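Local atomic coordinates of putative NAD(P)H:FMN oxidoreductase (Porphyromonas gingivalis W83, PDB entry 3GE5), a protein that binds flavin mononucleotide and, as a member of the nitroreductase family, probably works as an NAD(P)H-dependent flavin oxidoreductase. Residues A87-Q92 with Q150-E155; P93-A98 with T143-F148. All blocks are in the same frame, centred on the assembly; numbering follows the deposited sequence.

Following the chain from its N terminus, the loop between helix 80-86 and strand 100-107 supplies the first half of both contacts, 87-92 for contact 1 and 93-98 directly after it for contact 2. The chain then runs through strand 100-107 and helix 120-137 before strand 141-145 brings in 143-148, which closes the inner loop at contact 2. A few residues on, helix 150-156 closes the outer loop at contact 1, so contact 2 is nested inside contact 1. Together they tie one long loop to the outermost strand of this chain's four-stranded sheet and to the helix that follows it, and both reach FMN.

Contact 1. Residues A87-Q92 with Q150-E155. With FMN (flavin mononucleotide), chain C.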
loop_
_atom_site.group_PDB
_atom_site.type_symbol
_atom_site.label_atom_id
_atom_site.label_comp_id
_atom_site.label_asym_id
_atom_site.label_seq_id
_atom_site.Cartn_x
_atom_site.Cartn_y
_atom_site.Cartn_z
ATOM N N ALA A 87 19.272 1.464 15.834
ATOM C CA ALA A 87 18.466 1.701 17.059
ATOM C C ALA A 87 18.304 3.190 17.438
ATOM O O ALA A 87 17.207 3.601 17.747
ATOM C CB ALA A 87 19.060 0.929 18.246
ATOM N N PRO A 88 19.380 3.983 17.349
ATOM C CA PRO A 88 19.321 5.418 17.709
ATOM C C PRO A 88 18.411 6.282 16.846
ATOM O O PRO A 88 18.149 7.449 17.198
ATOM C CB PRO A 88 20.778 5.875 17.542
ATOM C CG PRO A 88 21.585 4.649 17.629
ATOM C CD PRO A 88 20.758 3.591 17.003
ATOM N N CYS A 89 17.925 5.725 15.739
ATOM C CA CYS A 89 16.970 6.420 14.876
ATOM C C CYS A 89 15.560 6.498 15.461
ATOM O O CYS A 89 14.738 7.253 14.968
ATOM C CB CYS A 89 16.949 5.789 13.488
ATOM S SG CYS A 89 18.505 5.938 12.564
ATOM N N SER A 90 15.271 5.681 16.476
ATOM C CA SER A 90 13.961 5.655 17.126
ATOM C C SER A 90 14.028 5.978 18.603
ATOM O O SER A 90 14.973 5.584 19.295
ATOM C CB SER A 90 13.303 4.281 16.946
ATOM O OG SER A 90 12.085 4.177 17.665
ATOM N N GLN A 91 12.981 6.648 19.093
ATOM C CA GLN A 91 12.769 6.873 20.513
ATOM C C GLN A 91 11.620 6.039 21.089
ATOM O O GLN A 91 11.267 6.188 22.262
ATOM C CB GLN A 91 12.487 8.360 20.742
ATOM C CG GLN A 91 13.626 9.272 20.253
ATOM C CD GLN A 91 14.945 8.941 20.890
ATOM O OE1 GLN A 91 15.005 8.554 22.064
ATOM N NE2 GLN A 91 16.016 9.089 20.135
ATOM N N GLN A 92 11.048 5.151 20.289
ATOM C CA GLN A 92 9.981 4.277 20.773
ATOM C C GLN A 92 10.613 3.080 21.453
ATOM O O GLN A 92 11.397 2.357 20.837
ATOM C CB GLN A 92 9.085 3.849 19.615
ATOM C CG GLN A 92 8.355 5.055 18.997
ATOM C CD GLN A 92 7.408 4.704 17.872
ATOM O OE1 GLN A 92 7.586 3.718 17.164
ATOM N NE2 GLN A 92 6.428 5.585 17.645
ATOM N N GLN A 150 14.972 10.264 9.914
ATOM C CA GLN A 150 15.344 9.850 8.541
ATOM C C GLN A 150 16.746 10.324 8.143
ATOM O O GLN A 150 17.533 9.577 7.527
ATOM C CB GLN A 150 14.321 10.401 7.559
ATOM C CG GLN A 150 12.937 9.779 7.663
ATOM C CD GLN A 150 11.943 10.572 6.869
ATOM O OE1 GLN A 150 11.556 11.677 7.293
ATOM N NE2 GLN A 150 11.543 10.047 5.692
ATOM N N ALA A 151 17.059 11.571 8.482
ATOM C CA ALA A 151 18.373 12.108 8.148
ATOM C C ALA A 151 19.492 11.349 8.864
ATOM O O ALA A 151 20.548 11.138 8.293
ATOM C CB ALA A 151 18.433 13.644 8.387
ATOM N N LEU A 152 19.250 10.933 10.103
ATOM C CA LEU A 152 20.198 10.123 10.836
ATOM C C LEU A 152 20.379 8.739 10.178
ATOM O O LEU A 152 21.486 8.279 9.958
ATOM C CB LEU A 152 19.797 9.967 12.310
ATOM C CG LEU A 152 20.754 9.122 13.143
ATOM C CD1 LEU A 152 22.197 9.633 13.036
ATOM C CD2 LEU A 152 20.273 9.123 14.614
ATOM N N CYS A 153 19.272 8.099 9.834
ATOM C CA CYS A 153 19.285 6.855 9.070
ATOM C C CYS A 153 20.144 6.978 7.800
ATOM O O CYS A 153 21.028 6.160 7.550
ATOM C CB CYS A 153 17.860 6.455 8.735
ATOM S SG CYS A 153 17.778 4.849 7.915
ATOM N N SER A 154 19.916 8.065 7.049
ATOM C CA SER A 154 20.706 8.345 5.832
ATOM C C SER A 154 22.190 8.530 6.117
ATOM O O SER A 154 23.043 8.076 5.349
ATOM C CB SER A 154 20.182 9.573 5.093
ATOM O OG SER A 154 18.918 9.300 4.532
ATOM N N GLU A 155 22.499 9.233 7.200
ATOM C CA GLU A 155 23.895 9.398 7.604
ATOM C C GLU A 155 24.539 8.053 8.001
ATOM O O GLU A 155 25.639 7.740 7.561
ATOM C CB GLU A 155 23.967 10.434 8.726
ATOM C CG GLU A 155 25.348 10.725 9.223
ATOM C CD GLU A 155 26.271 11.394 8.234
ATOM O OE1 GLU A 155 25.816 12.133 7.337
ATOM O OE2 GLU A 155 27.495 11.211 8.424
HETATM N N1 FMN C . 3.439 1.980 15.073
HETATM C C2 FMN C . 4.493 2.317 15.871
HETATM O O2 FMN C . 4.588 1.843 17.010
HETATM N N3 FMN C . 5.474 3.201 15.438
HETATM C C4 FMN C . 5.427 3.793 14.182
HETATM O O4 FMN C . 6.317 4.619 13.810
HETATM C C4A FMN C . 4.352 3.449 13.367
HETATM N N5 FMN C . 4.261 4.051 12.126
HETATM C C5A FMN C . 3.296 3.637 11.254
HETATM C C6 FMN C . 3.302 4.185 9.968
HETATM C C7 FMN C . 2.350 3.747 9.054
HETATM C C7M FMN C . 2.299 4.319 7.669
HETATM C C8 FMN C . 1.428 2.764 9.414
HETATM C C8M FMN C . 0.413 2.269 8.436
HETATM C C9 FMN C . 1.407 2.264 10.692
HETATM C C9A FMN C . 2.342 2.668 11.633
HETATM N N10 FMN C . 2.350 2.156 12.953
HETATM C C10 FMN C . 3.365 2.533 13.796
HETATM C "C1'" FMN C . 1.442 1.020 13.348
HETATM C "C2'" FMN C . 0.061 1.612 13.617
HETATM O "O2'" FMN C . 0.032 2.131 14.940
HETATM C "C3'" FMN C . -1.060 0.588 13.405
HETATM O "O3'" FMN C . -0.974 0.058 12.077
HETATM C "C4'" FMN C . -2.465 1.148 13.691
HETATM O "O4'" FMN C . -2.634 1.542 15.053
HETATM C "C5'" FMN C . -3.577 0.146 13.358
HETATM O "O5'" FMN C . -3.409 -1.004 14.158
HETATM P P FMN C . -3.345 -2.429 13.502
HETATM O O1P FMN C . -2.115 -2.391 12.608
HETATM O O2P FMN C . -4.607 -2.689 12.702
HETATM O O3P FMN C . -3.075 -3.386 14.643
#
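Cys89 points its SG at the first turns of helix 150-156, and this sulfur makes the tight part of the contact. It rests against the backbone of Cys153, 3.6 Å from Cys153 N and 3.9 Å from Cys153 CB, and on the same side meets Leu152 CG. The sulfur swings beside its own backbone N (chi1 -65°), while Cys153 SG takes the trans position (chi1 -175°), is turned elsewhere and forms no disulfide with it. Both cysteines are buried.

Toward solvent the packing thins out. Leu152 carries CD2 to 3.7 Å from Pro88 O, but the Pro88 ring is exposed and its CB stays 4.4 Å from that methyl. Past the contact the loop turns away: Ser90 OG accepts from Gln92 N in an ST turn, and the extended Gln92 side chain runs on to the flavin, where OE1 receives FMN N3 in a nearly straight bond (2.8 Å, 177°). Across the two segments the grip is sulfur and aliphatic carbon, which sets little direction; the directional tie here is the backbone bond of Cys89 with Asp149, whose OD1 also accepts from Leu152 N.

Contact 2. Residues P93-A98 with T143-F148; sequences PWFPGA and TWVCAF. With FMN (flavin mononucleotide), chain C; EDO (1,2-ethanediol), chain I.
Trp94 reaches across to strand 141-145 with the far end of its indole, CH2 lying 3.5 Å from Val145 CG2 and 3.7 Å from Thr143 CB. The segment begins one residue earlier at Pro93, which borders an ethanediol, probably from the crystallisation liquor. The ethanediol O1 accepts from Trp94 N and lies in the plane of the indole, at the edge. With CG set between the backbone N and the carbonyl carbon (chi1 72°), the Trp94 ring is directed at the strand, and the Val145 methyl arrives at its edge, near the plane. NE1 gives a weak bond to FMN O2 (3.2 Å, 121°) and donates to Gln92 OE1, so one N-H is shared between flavin and glutamine.

This is the flavin pocket of the nitroreductase fold, with the outermost strand of this chain's sheet running along one face of the isoalloxazine, where Trp144 O lies 3.0 Å from FMN C9A. Thr143 CG2 comes within 3.5 Å of FMN N1, while its OG1 is bonded to Val40 O. Where the strand ends, the Ala147 backbone N donates to FMN O4 (3.0 Å, 156°) and Cys146 N makes a longer bond to the same oxygen. Trp144 turns off the other side of the strand and takes the flavin methyl C7M over one face.

Next, Phe95 comes in obliquely, its CE2 4.1 Å from Val145 CG1, so the two valine branches are divided between two aromatic residues. Gly97 N closes the short 3-10 turn on Trp94 O, and Ala98 then leads toward strand 100-107, its carbonyl oxygen held by Arg83.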
loop_
_atom_site.group_PDB
_atom_site.type_symbol
_atom_site.label_atom_id
_atom_site.label_comp_id
_atom_site.label_asym_id
_atom_site.label_seq_id
_atom_site.Cartn_x
_atom_site.Cartn_y
_atom_site.Cartn_z
ATOM N N PRO A 93 10.314 2.873 22.743
ATOM C CA PRO A 93 11.000 1.798 23.461
ATOM C C PRO A 93 10.961 0.382 22.846
ATOM O O PRO A 93 11.927 -0.366 22.962
ATOM C CB PRO A 93 10.311 1.808 24.840
ATOM C CG PRO A 93 9.874 3.227 25.002
ATOM C CD PRO A 93 9.451 3.668 23.644
ATOM N N TRP A 94 9.869 0.011 22.187
ATOM C CA TRP A 94 9.760 -1.325 21.599
ATOM C C TRP A 94 10.706 -1.547 20.414
ATOM O O TRP A 94 11.106 -2.669 20.133
ATOM C CB TRP A 94 8.316 -1.612 21.159
ATOM C CG TRP A 94 7.910 -0.841 19.945
ATOM C CD1 TRP A 94 7.347 0.401 19.924
ATOM C CD2 TRP A 94 8.073 -1.231 18.575
ATOM N NE1 TRP A 94 7.158 0.812 18.646
ATOM C CE2 TRP A 94 7.578 -0.168 17.784
ATOM C CE3 TRP A 94 8.615 -2.369 17.922
ATOM C CZ2 TRP A 94 7.601 -0.205 16.386
ATOM C CZ3 TRP A 94 8.601 -2.411 16.534
ATOM C CH2 TRP A 94 8.105 -1.319 15.785
ATOM N N PHE A 95 11.047 -0.471 19.703
ATOM C CA PHE A 95 11.713 -0.584 18.394
ATOM C C PHE A 95 12.991 -1.417 18.358
ATOM O O PHE A 95 13.182 -2.237 17.452
ATOM C CB PHE A 95 11.962 0.829 17.850
ATOM C CG PHE A 95 12.653 0.857 16.498
ATOM C CD1 PHE A 95 14.034 0.905 16.404
ATOM C CD2 PHE A 95 11.908 0.869 15.322
ATOM C CE1 PHE A 95 14.657 0.954 15.170
ATOM C CE2 PHE A 95 12.546 0.897 14.068
ATOM C CZ PHE A 95 13.920 0.971 14.006
ATOM N N PRO A 96 13.900 -1.219 19.325
ATOM C CA PRO A 96 15.112 -2.031 19.276
ATOM C C PRO A 96 14.953 -3.525 19.584
ATOM O O PRO A 96 15.939 -4.255 19.555
ATOM C CB PRO A 96 16.035 -1.366 20.316
ATOM C CG PRO A 96 15.182 -0.561 21.155
ATOM C CD PRO A 96 13.943 -0.216 20.403
ATOM N N GLY A 97 13.738 -3.985 19.857
ATOM C CA GLY A 97 13.477 -5.407 20.108
ATOM C C GLY A 97 13.163 -6.248 18.866
ATOM O O GLY A 97 12.993 -7.461 18.985
ATOM N N ALA A 98 13.034 -5.626 17.668
ATOM C CA ALA A 98 12.674 -6.366 16.448
ATOM C C ALA A 98 13.885 -7.084 15.853
ATOM O O ALA A 98 14.964 -6.470 15.693
ATOM C CB ALA A 98 12.040 -5.401 15.397
ATOM N N THR A 143 5.446 -4.538 12.484
ATOM C CA THR A 143 4.904 -3.184 12.552
ATOM C C THR A 143 5.578 -2.308 11.515
ATOM O O THR A 143 6.787 -2.358 11.339
ATOM C CB THR A 143 5.058 -2.565 14.001
ATOM O OG1 THR A 143 4.323 -3.353 14.921
ATOM C CG2 THR A 143 4.569 -1.119 14.060
ATOM N N TRP A 144 4.758 -1.562 10.799
ATOM C CA TRP A 144 5.213 -0.511 9.888
ATOM C C TRP A 144 5.653 0.668 10.705
ATOM O O TRP A 144 4.894 1.127 11.568
ATOM C CB TRP A 144 4.044 -0.115 9.020
ATOM C CG TRP A 144 4.297 0.795 7.853
ATOM C CD1 TRP A 144 5.053 1.955 7.815
ATOM C CD2 TRP A 144 3.702 0.659 6.574
ATOM N NE1 TRP A 144 4.975 2.517 6.551
ATOM C CE2 TRP A 144 4.148 1.750 5.775
ATOM C CE3 TRP A 144 2.844 -0.288 6.002
ATOM C CZ2 TRP A 144 3.784 1.892 4.439
ATOM C CZ3 TRP A 144 2.460 -0.118 4.646
ATOM C CH2 TRP A 144 2.951 0.967 3.900
ATOM N N VAL A 145 6.860 1.162 10.453
ATOM C CA VAL A 145 7.474 2.276 11.239
ATOM C C VAL A 145 7.823 3.483 10.341
ATOM O O VAL A 145 8.573 3.369 9.366
ATOM C CB VAL A 145 8.758 1.830 11.999
ATOM C CG1 VAL A 145 9.324 2.994 12.782
ATOM C CG2 VAL A 145 8.422 0.606 12.918
ATOM N N CYS A 146 7.253 4.640 10.687
ATOM C CA CYS A 146 7.629 5.937 10.078
ATOM C C CYS A 146 8.149 6.930 11.102
ATOM O O CYS A 146 8.747 7.947 10.719
ATOM C CB CYS A 146 6.441 6.518 9.359
ATOM S SG CYS A 146 6.040 5.630 7.821
ATOM N N ALA A 147 7.997 6.632 12.411
ATOM C CA ALA A 147 8.515 7.538 13.447
ATOM C C ALA A 147 9.996 7.227 13.711
ATOM O O ALA A 147 10.326 6.533 14.652
ATOM C CB ALA A 147 7.677 7.453 14.754
ATOM N N PHE A 148 10.869 7.784 12.869
ATOM C CA PHE A 148 12.306 7.641 13.010
ATOM C C PHE A 148 13.009 8.822 12.375
ATOM O O PHE A 148 12.427 9.524 11.581
ATOM C CB PHE A 148 12.839 6.320 12.442
ATOM C CG PHE A 148 12.712 6.160 10.946
ATOM C CD1 PHE A 148 11.560 5.648 10.378
ATOM C CD2 PHE A 148 13.808 6.441 10.105
ATOM C CE1 PHE A 148 11.421 5.540 8.998
ATOM C CE2 PHE A 148 13.692 6.283 8.749
ATOM C CZ PHE A 148 12.489 5.833 8.191
HETATM N N1 FMN C . 3.439 1.980 15.073
HETATM C C2 FMN C . 4.493 2.317 15.871
HETATM O O2 FMN C . 4.588 1.843 17.010
HETATM N N3 FMN C . 5.474 3.201 15.438
HETATM C C4 FMN C . 5.427 3.793 14.182
HETATM O O4 FMN C . 6.317 4.619 13.810
HETATM C C4A FMN C . 4.352 3.449 13.367
HETATM N N5 FMN C . 4.261 4.051 12.126
HETATM C C5A FMN C . 3.296 3.637 11.254
HETATM C C6 FMN C . 3.302 4.185 9.968
HETATM C C7 FMN C . 2.350 3.747 9.054
HETATM C C7M FMN C . 2.299 4.319 7.669
HETATM C C8 FMN C . 1.428 2.764 9.414
HETATM C C8M FMN C . 0.413 2.269 8.436
HETATM C C9 FMN C . 1.407 2.264 10.692
HETATM C C9A FMN C . 2.342 2.668 11.633
HETATM N N10 FMN C . 2.350 2.156 12.953
HETATM C C10 FMN C . 3.365 2.533 13.796
HETATM C "C1'" FMN C . 1.442 1.020 13.348
HETATM C "C2'" FMN C . 0.061 1.612 13.617
HETATM O "O2'" FMN C . 0.032 2.131 14.940
HETATM C "C3'" FMN C . -1.060 0.588 13.405
HETATM O "O3'" FMN C . -0.974 0.058 12.077
HETATM C "C4'" FMN C . -2.465 1.148 13.691
HETATM O "O4'" FMN C . -2.634 1.542 15.053
HETATM C "C5'" FMN C . -3.577 0.146 13.358
HETATM O "O5'" FMN C . -3.409 -1.004 14.158
HETATM P P FMN C . -3.345 -2.429 13.502
HETATM O O1P FMN C . -2.115 -2.391 12.608
HETATM O O2P FMN C . -4.607 -2.689 12.702
HETATM O O3P FMN C . -3.075 -3.386 14.643
HETATM C C1 EDO I . 6.215 0.852 23.694
HETATM O O1 EDO I . 7.396 1.242 23.039
HETATM C C2 EDO I . 6.548 0.042 24.936
HETATM O O2 EDO I . 7.396 -1.057 24.596
#